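Local atomic coordinates of CDP-glucose 4,6-dehydratase (Salmonella enterica subsp. enterica serovar Typhi, PDB entry 1WVG), a protein that catalyses the NAD-dependent dehydration of CDP-D-glucose to CDP-4-dehydro-6-deoxy-D-glucose, an early step in making the CDP-3,6-dideoxy-D-mannose of the lipopolysaccharide O-antigen. Residues A[17-30]-A[49-63]. Sequence-based numbering, arbitrary orientation.
Sequences HTGFKGSWLSLWLT and LFEIVRLNDLMESHI. With APR (adenosine-5-diphosphoribose), chain C.
G19 O is gripped twice by S23, whose N and OG (2.7 Å from G19 O) reach it from opposite faces of its carbonyl plane; the same OG lies in the plane of the F50 ring, at its edge, and meets F50 CB at 3.5 Å. Close by, a water links the segments, donating to T18 O and accepting from F50 N. The one direct hydrogen bond between the segments joins H17 NE2 to S61 OG at 2.8 Å, almost straight (169°), with the hydroxyl in the imidazole plane. H17 CG sits between its backbone N and carbonyl carbon (chi1 64°), which swings the ring toward strand 60-63; its plane stands nearly perpendicular to the F50 ring. On helix 20-30, L49 lays CD2 over the five-membered ring of W24, 3.4 Å from its centroid, while W24 NE1 is bonded to G199 O. L55 rests CD1 on S23 O, 3.4 Å away, and its CD2 meets L27 CD1; M59 SD packs on S26 CB. The start of the same helix grips the bound ADP-ribose: F20 N donates to APR O2A at 2.7 Å and K21 N to APR O2B. Helix 49-52 and edge strand 60-63 thus pack against helix 20-31, which follows strand 11-15 as the first helix of the Rossmann fold; its glycine-rich turn and N-terminus cradle the diphosphate where that of NAD would be expected, as in extended short-chain dehydrogenases/reductases.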
loop_
_atom_site.group_PDB
_atom_site.type_symbol
_atom_site.label_atom_id
_atom_site.label_comp_id
_atom_site.label_asym_id
_atom_site.label_seq_id
_atom_site.Cartn_x
_atom_site.Cartn_y
_atom_site.Cartn_z
ATOM N N HIS A 17 -4.534 0.001 -37.231
ATOM C CA HIS A 17 -5.159 1.193 -37.848
ATOM C C HIS A 17 -6.523 0.897 -38.450
ATOM O O HIS A 17 -7.322 1.804 -38.725
ATOM C CB HIS A 17 -4.226 1.802 -38.929
ATOM C CG HIS A 17 -4.051 0.829 -40.044
ATOM N ND1 HIS A 17 -3.484 -0.425 -39.834
ATOM C CD2 HIS A 17 -4.429 0.908 -41.361
ATOM C CE1 HIS A 17 -3.503 -1.064 -41.001
ATOM N NE2 HIS A 17 -4.062 -0.289 -41.943
ATOM N N THR A 18 -6.779 -0.401 -38.643
ATOM C CA THR A 18 -8.051 -0.820 -39.243
ATOM C C THR A 18 -9.262 -0.805 -38.306
ATOM O O THR A 18 -10.415 -0.949 -38.743
ATOM C CB THR A 18 -7.877 -2.173 -39.965
ATOM O OG1 THR A 18 -7.522 -3.153 -39.004
ATOM C CG2 THR A 18 -6.716 -2.029 -40.961
ATOM N N GLY A 19 -8.995 -0.634 -37.019
ATOM C CA GLY A 19 -10.034 -0.622 -36.033
ATOM C C GLY A 19 -10.708 0.722 -35.848
ATOM O O GLY A 19 -10.502 1.701 -36.586
ATOM N N PHE A 20 -11.543 0.707 -34.801
ATOM C CA PHE A 20 -12.323 1.871 -34.407
ATOM C C PHE A 20 -11.419 3.026 -33.998
ATOM O O PHE A 20 -11.457 4.107 -34.583
ATOM C CB PHE A 20 -13.342 1.452 -33.324
ATOM C CG PHE A 20 -14.117 2.578 -32.689
ATOM C CD1 PHE A 20 -14.937 3.411 -33.447
ATOM C CD2 PHE A 20 -14.051 2.772 -31.309
ATOM C CE1 PHE A 20 -15.680 4.435 -32.863
ATOM C CE2 PHE A 20 -14.770 3.800 -30.701
ATOM C CZ PHE A 20 -15.602 4.604 -31.481
ATOM N N LYS A 21 -10.589 2.782 -32.984
ATOM C CA LYS A 21 -9.669 3.812 -32.514
ATOM C C LYS A 21 -8.691 4.197 -33.617
ATOM O O LYS A 21 -8.415 5.387 -33.825
ATOM C CB LYS A 21 -8.855 3.361 -31.279
ATOM C CG LYS A 21 -9.659 2.951 -30.047
ATOM C CD LYS A 21 -9.336 3.717 -28.756
ATOM C CE LYS A 21 -8.022 3.342 -28.093
ATOM N NZ LYS A 21 -8.120 3.056 -26.649
ATOM N N GLY A 22 -8.167 3.141 -34.277
ATOM C CA GLY A 22 -7.182 3.292 -35.339
ATOM C C GLY A 22 -7.616 4.183 -36.467
ATOM O O GLY A 22 -6.869 5.059 -36.941
ATOM N N SER A 23 -8.852 3.921 -36.895
ATOM C CA SER A 23 -9.426 4.663 -37.997
ATOM C C SER A 23 -9.579 6.109 -37.661
ATOM O O SER A 23 -9.284 6.998 -38.456
ATOM C CB SER A 23 -10.790 4.113 -38.349
ATOM O OG SER A 23 -10.593 2.878 -38.979
ATOM N N TRP A 24 -10.064 6.353 -36.461
ATOM C CA TRP A 24 -10.247 7.740 -36.060
ATOM C C TRP A 24 -8.891 8.424 -35.928
ATOM O O TRP A 24 -8.685 9.588 -36.323
ATOM C CB TRP A 24 -11.043 7.834 -34.758
ATOM C CG TRP A 24 -12.540 7.738 -34.875
ATOM C CD1 TRP A 24 -13.300 6.666 -34.542
ATOM C CD2 TRP A 24 -13.452 8.763 -35.272
ATOM N NE1 TRP A 24 -14.646 6.939 -34.719
ATOM C CE2 TRP A 24 -14.772 8.235 -35.151
ATOM C CE3 TRP A 24 -13.289 10.051 -35.757
ATOM C CZ2 TRP A 24 -15.921 8.988 -35.475
ATOM C CZ3 TRP A 24 -14.422 10.798 -36.062
ATOM C CH2 TRP A 24 -15.724 10.291 -35.919
ATOM N N LEU A 25 -7.961 7.658 -35.385
ATOM C CA LEU A 25 -6.631 8.222 -35.241
ATOM C C LEU A 25 -5.991 8.480 -36.595
ATOM O O LEU A 25 -5.455 9.561 -36.882
ATOM C CB LEU A 25 -5.691 7.315 -34.393
ATOM C CG LEU A 25 -4.315 7.951 -34.172
ATOM C CD1 LEU A 25 -4.446 9.301 -33.476
ATOM C CD2 LEU A 25 -3.412 7.019 -33.375
ATOM N N SER A 26 -6.021 7.456 -37.431
ATOM C CA SER A 26 -5.396 7.644 -38.744
ATOM C C SER A 26 -5.986 8.821 -39.525
ATOM O O SER A 26 -5.311 9.650 -40.157
ATOM C CB SER A 26 -5.460 6.353 -39.534
ATOM O OG SER A 26 -4.900 5.313 -38.760
ATOM N N LEU A 27 -7.297 8.893 -39.464
ATOM C CA LEU A 27 -7.975 9.968 -40.098
ATOM C C LEU A 27 -7.489 11.313 -39.556
ATOM O O LEU A 27 -7.080 12.219 -40.300
ATOM C CB LEU A 27 -9.440 9.807 -39.791
ATOM C CG LEU A 27 -10.239 10.829 -40.555
ATOM C CD1 LEU A 27 -9.895 10.695 -42.030
ATOM C CD2 LEU A 27 -11.720 10.501 -40.372
ATOM N N TRP A 28 -7.521 11.434 -38.229
ATOM C CA TRP A 28 -7.084 12.662 -37.576
ATOM C C TRP A 28 -5.713 13.076 -38.062
ATOM O O TRP A 28 -5.454 14.208 -38.504
ATOM C CB TRP A 28 -6.976 12.452 -36.042
ATOM C CG TRP A 28 -7.047 13.764 -35.283
ATOM C CD1 TRP A 28 -6.725 14.996 -35.779
ATOM C CD2 TRP A 28 -7.530 13.978 -33.929
ATOM N NE1 TRP A 28 -6.966 15.964 -34.829
ATOM C CE2 TRP A 28 -7.453 15.360 -33.675
ATOM C CE3 TRP A 28 -8.020 13.135 -32.909
ATOM C CZ2 TRP A 28 -7.869 15.898 -32.433
ATOM C CZ3 TRP A 28 -8.445 13.661 -31.692
ATOM C CH2 TRP A 28 -8.361 15.037 -31.464
ATOM N N LEU A 29 -4.817 12.102 -37.895
ATOM C CA LEU A 29 -3.413 12.225 -38.243
ATOM C C LEU A 29 -3.170 12.623 -39.717
ATOM O O LEU A 29 -2.418 13.565 -40.032
ATOM C CB LEU A 29 -2.628 10.949 -37.842
ATOM C CG LEU A 29 -2.182 10.880 -36.366
ATOM C CD1 LEU A 29 -1.215 9.712 -36.094
ATOM C CD2 LEU A 29 -1.557 12.203 -35.900
ATOM N N THR A 30 -3.803 11.899 -40.653
ATOM C CA THR A 30 -3.558 12.259 -42.047
ATOM C C THR A 30 -4.091 13.639 -42.319
ATOM O O THR A 30 -3.529 14.457 -43.050
ATOM C CB THR A 30 -4.125 11.263 -43.040
ATOM O OG1 THR A 30 -5.501 11.307 -42.865
ATOM C CG2 THR A 30 -3.648 9.865 -42.714
ATOM N N LEU A 49 -15.525 1.537 -39.930
ATOM C CA LEU A 49 -15.236 2.927 -40.209
ATOM C C LEU A 49 -14.110 3.039 -41.240
ATOM O O LEU A 49 -14.078 3.904 -42.122
ATOM C CB LEU A 49 -14.904 3.656 -38.859
ATOM C CG LEU A 49 -14.551 5.141 -38.978
ATOM C CD1 LEU A 49 -15.781 5.977 -39.335
ATOM C CD2 LEU A 49 -13.966 5.607 -37.646
ATOM N N PHE A 50 -13.163 2.131 -41.097
ATOM C CA PHE A 50 -12.062 2.140 -42.010
ATOM C C PHE A 50 -12.595 2.119 -43.436
ATOM O O PHE A 50 -12.294 2.964 -44.294
ATOM C CB PHE A 50 -11.181 0.894 -41.785
ATOM C CG PHE A 50 -9.870 0.997 -42.555
ATOM C CD1 PHE A 50 -8.836 1.848 -42.135
ATOM C CD2 PHE A 50 -9.681 0.247 -43.721
ATOM C CE1 PHE A 50 -7.636 1.957 -42.845
ATOM C CE2 PHE A 50 -8.495 0.356 -44.455
ATOM C CZ PHE A 50 -7.473 1.208 -44.015
ATOM N N GLU A 51 -13.395 1.093 -43.658
ATOM C CA GLU A 51 -13.961 0.940 -44.966
ATOM C C GLU A 51 -14.844 2.113 -45.293
ATOM O O GLU A 51 -14.746 2.704 -46.366
ATOM C CB GLU A 51 -14.736 -0.374 -45.094
ATOM C CG GLU A 51 -13.977 -1.608 -44.558
ATOM C CD GLU A 51 -12.987 -2.220 -45.529
ATOM O OE1 GLU A 51 -12.146 -1.551 -46.133
ATOM O OE2 GLU A 51 -13.116 -3.533 -45.640
ATOM N N ILE A 52 -15.721 2.443 -44.350
ATOM C CA ILE A 52 -16.668 3.537 -44.548
ATOM C C ILE A 52 -16.013 4.845 -44.964
ATOM O O ILE A 52 -16.558 5.589 -45.769
ATOM C CB ILE A 52 -17.610 3.779 -43.351
ATOM C CG1 ILE A 52 -18.586 2.636 -43.073
ATOM C CG2 ILE A 52 -18.411 5.056 -43.523
ATOM C CD1 ILE A 52 -18.422 1.487 -44.051
ATOM N N VAL A 53 -14.858 5.176 -44.409
ATOM C CA VAL A 53 -14.305 6.462 -44.801
ATOM C C VAL A 53 -13.213 6.368 -45.853
ATOM O O VAL A 53 -12.543 7.382 -46.096
ATOM C CB VAL A 53 -13.817 7.315 -43.634
ATOM C CG1 VAL A 53 -14.968 7.729 -42.726
ATOM C CG2 VAL A 53 -12.780 6.488 -42.860
ATOM N N ARG A 54 -13.055 5.165 -46.434
ATOM C CA ARG A 54 -12.063 4.875 -47.488
ATOM C C ARG A 54 -10.660 5.278 -47.072
ATOM O O ARG A 54 -9.927 5.856 -47.878
ATOM C CB ARG A 54 -12.396 5.505 -48.877
ATOM C CG ARG A 54 -13.597 4.936 -49.669
ATOM C CD ARG A 54 -13.596 5.048 -51.212
ATOM N NE ARG A 54 -14.049 3.819 -51.914
ATOM C CZ ARG A 54 -14.318 3.599 -53.237
ATOM N NH1 ARG A 54 -14.122 4.537 -54.194
ATOM N NH2 ARG A 54 -14.687 2.364 -53.631
ATOM N N LEU A 55 -10.288 4.986 -45.811
ATOM C CA LEU A 55 -8.968 5.367 -45.309
ATOM C C LEU A 55 -7.857 4.706 -46.082
ATOM O O LEU A 55 -6.761 5.214 -46.260
ATOM C CB LEU A 55 -8.835 4.918 -43.854
ATOM C CG LEU A 55 -8.959 6.099 -42.915
ATOM C CD1 LEU A 55 -8.823 5.591 -41.491
ATOM C CD2 LEU A 55 -7.886 7.133 -43.189
ATOM N N ASN A 56 -8.158 3.517 -46.534
ATOM C CA ASN A 56 -7.183 2.769 -47.277
ATOM C C ASN A 56 -6.677 3.584 -48.434
ATOM O O ASN A 56 -5.582 3.394 -48.930
ATOM C CB ASN A 56 -7.818 1.509 -47.859
ATOM C CG ASN A 56 -6.900 0.905 -48.888
ATOM O OD1 ASN A 56 -5.734 0.659 -48.594
ATOM N ND2 ASN A 56 -7.394 0.687 -50.101
ATOM N N ASP A 57 -7.476 4.508 -48.895
ATOM C CA ASP A 57 -6.998 5.294 -50.016
ATOM C C ASP A 57 -6.288 6.563 -49.619
ATOM O O ASP A 57 -5.825 7.304 -50.485
ATOM C CB ASP A 57 -8.149 5.692 -50.958
ATOM C CG ASP A 57 -8.666 4.510 -51.726
ATOM O OD1 ASP A 57 -7.954 3.568 -52.106
ATOM O OD2 ASP A 57 -9.946 4.630 -51.948
ATOM N N LEU A 58 -6.247 6.830 -48.323
ATOM C CA LEU A 58 -5.619 8.039 -47.836
ATOM C C LEU A 58 -4.379 7.729 -47.041
ATOM O O LEU A 58 -3.756 8.625 -46.464
ATOM C CB LEU A 58 -6.601 8.849 -46.994
ATOM C CG LEU A 58 -7.993 8.774 -47.584
ATOM C CD1 LEU A 58 -9.038 9.106 -46.517
ATOM C CD2 LEU A 58 -8.057 9.761 -48.740
ATOM N N MET A 59 -4.011 6.455 -47.065
ATOM C CA MET A 59 -2.839 6.085 -46.340
ATOM C C MET A 59 -2.283 4.803 -46.850
ATOM O O MET A 59 -2.939 4.121 -47.613
ATOM C CB MET A 59 -3.220 5.931 -44.842
ATOM C CG MET A 59 -3.895 4.613 -44.518
ATOM S SD MET A 59 -4.362 4.557 -42.761
ATOM C CE MET A 59 -2.973 3.653 -41.991
ATOM N N GLU A 60 -1.086 4.490 -46.386
ATOM C CA GLU A 60 -0.459 3.267 -46.767
ATOM C C GLU A 60 -0.938 2.230 -45.770
ATOM O O GLU A 60 -0.463 2.127 -44.641
ATOM C CB GLU A 60 1.091 3.402 -46.798
ATOM C CG GLU A 60 1.842 2.148 -47.300
ATOM C CD GLU A 60 3.358 2.230 -47.170
ATOM O OE1 GLU A 60 3.982 3.247 -46.890
ATOM O OE2 GLU A 60 3.933 1.067 -47.387
ATOM N N SER A 61 -1.920 1.459 -46.176
ATOM C CA SER A 61 -2.459 0.436 -45.302
ATOM C C SER A 61 -1.887 -0.958 -45.582
ATOM O O SER A 61 -2.073 -1.555 -46.647
ATOM C CB SER A 61 -3.976 0.468 -45.358
ATOM O OG SER A 61 -4.480 -0.656 -44.662
ATOM N N HIS A 62 -1.177 -1.515 -44.609
ATOM C CA HIS A 62 -0.591 -2.836 -44.781
ATOM C C HIS A 62 -1.279 -3.877 -43.905
ATOM O O HIS A 62 -1.403 -3.694 -42.682
ATOM C CB HIS A 62 0.940 -2.819 -44.552
ATOM C CG HIS A 62 1.564 -4.185 -44.521
ATOM N ND1 HIS A 62 2.426 -4.622 -45.523
ATOM C CD2 HIS A 62 1.444 -5.200 -43.613
ATOM C CE1 HIS A 62 2.794 -5.869 -45.205
ATOM N NE2 HIS A 62 2.225 -6.248 -44.064
ATOM N N ILE A 63 -1.713 -4.977 -44.559
ATOM C CA ILE A 63 -2.404 -6.072 -43.898
ATOM C C ILE A 63 -1.425 -7.084 -43.379
ATOM O O ILE A 63 -0.740 -7.718 -44.158
ATOM C CB ILE A 63 -3.417 -6.756 -44.797
ATOM C CG1 ILE A 63 -4.588 -5.820 -44.950
ATOM C CG2 ILE A 63 -3.917 -8.004 -44.090
ATOM C CD1 ILE A 63 -4.848 -5.011 -43.679
HETATM N N1 APR C . -2.235 -8.405 -35.811
HETATM C C2 APR C . -2.454 -7.144 -36.253
HETATM N N3 APR C . -3.455 -6.356 -36.000
HETATM C C4 APR C . -4.340 -6.927 -35.155
HETATM C C5 APR C . -4.267 -8.165 -34.598
HETATM C C6 APR C . -3.143 -8.965 -34.966
HETATM N N6 APR C . -2.846 -10.196 -34.516
HETATM N N7 APR C . -5.352 -8.390 -33.762
HETATM C C8 APR C . -6.070 -7.281 -33.847
HETATM N N9 APR C . -5.499 -6.366 -34.676
HETATM C "C1'" APR C . -5.970 -5.043 -35.050
HETATM C "C2'" APR C . -7.280 -5.121 -35.784
HETATM O "O2'" APR C . -7.064 -5.563 -37.132
HETATM C "C3'" APR C . -7.697 -3.652 -35.685
HETATM O "O3'" APR C . -7.050 -2.735 -36.581
HETATM O "O4'" APR C . -6.288 -4.336 -33.894
HETATM C "C4'" APR C . -7.292 -3.370 -34.213
HETATM C "C5'" APR C . -8.376 -3.610 -33.204
HETATM O "O5'" APR C . -9.384 -2.588 -33.405
HETATM P PA APR C . -10.875 -2.715 -32.762
HETATM O O1A APR C . -11.322 -4.159 -32.588
HETATM O O2A APR C . -11.780 -1.671 -33.457
HETATM O O3A APR C . -10.609 -2.201 -31.297
HETATM P PB APR C . -10.396 -0.662 -30.815
HETATM O O1B APR C . -11.635 -0.295 -30.034
HETATM O O2B APR C . -9.926 0.234 -31.946
HETATM O O5D APR C . -9.107 -0.855 -29.900
HETATM C C5D APR C . -7.894 -0.197 -30.300
HETATM O O4D APR C . -7.246 0.457 -27.997
HETATM O O1D APR C . -8.701 0.046 -26.211
HETATM C C1D APR C . -7.492 -0.380 -26.902
HETATM O O2D APR C . -7.306 -2.808 -26.632
HETATM C C2D APR C . -7.734 -1.744 -27.503
HETATM O O3D APR C . -5.456 -2.039 -28.139
HETATM C C3D APR C . -6.753 -1.762 -28.662
HETATM C C4D APR C . -6.898 -0.347 -29.172
HETATM O O HOH W 1 -12.881 0.298 -38.539
#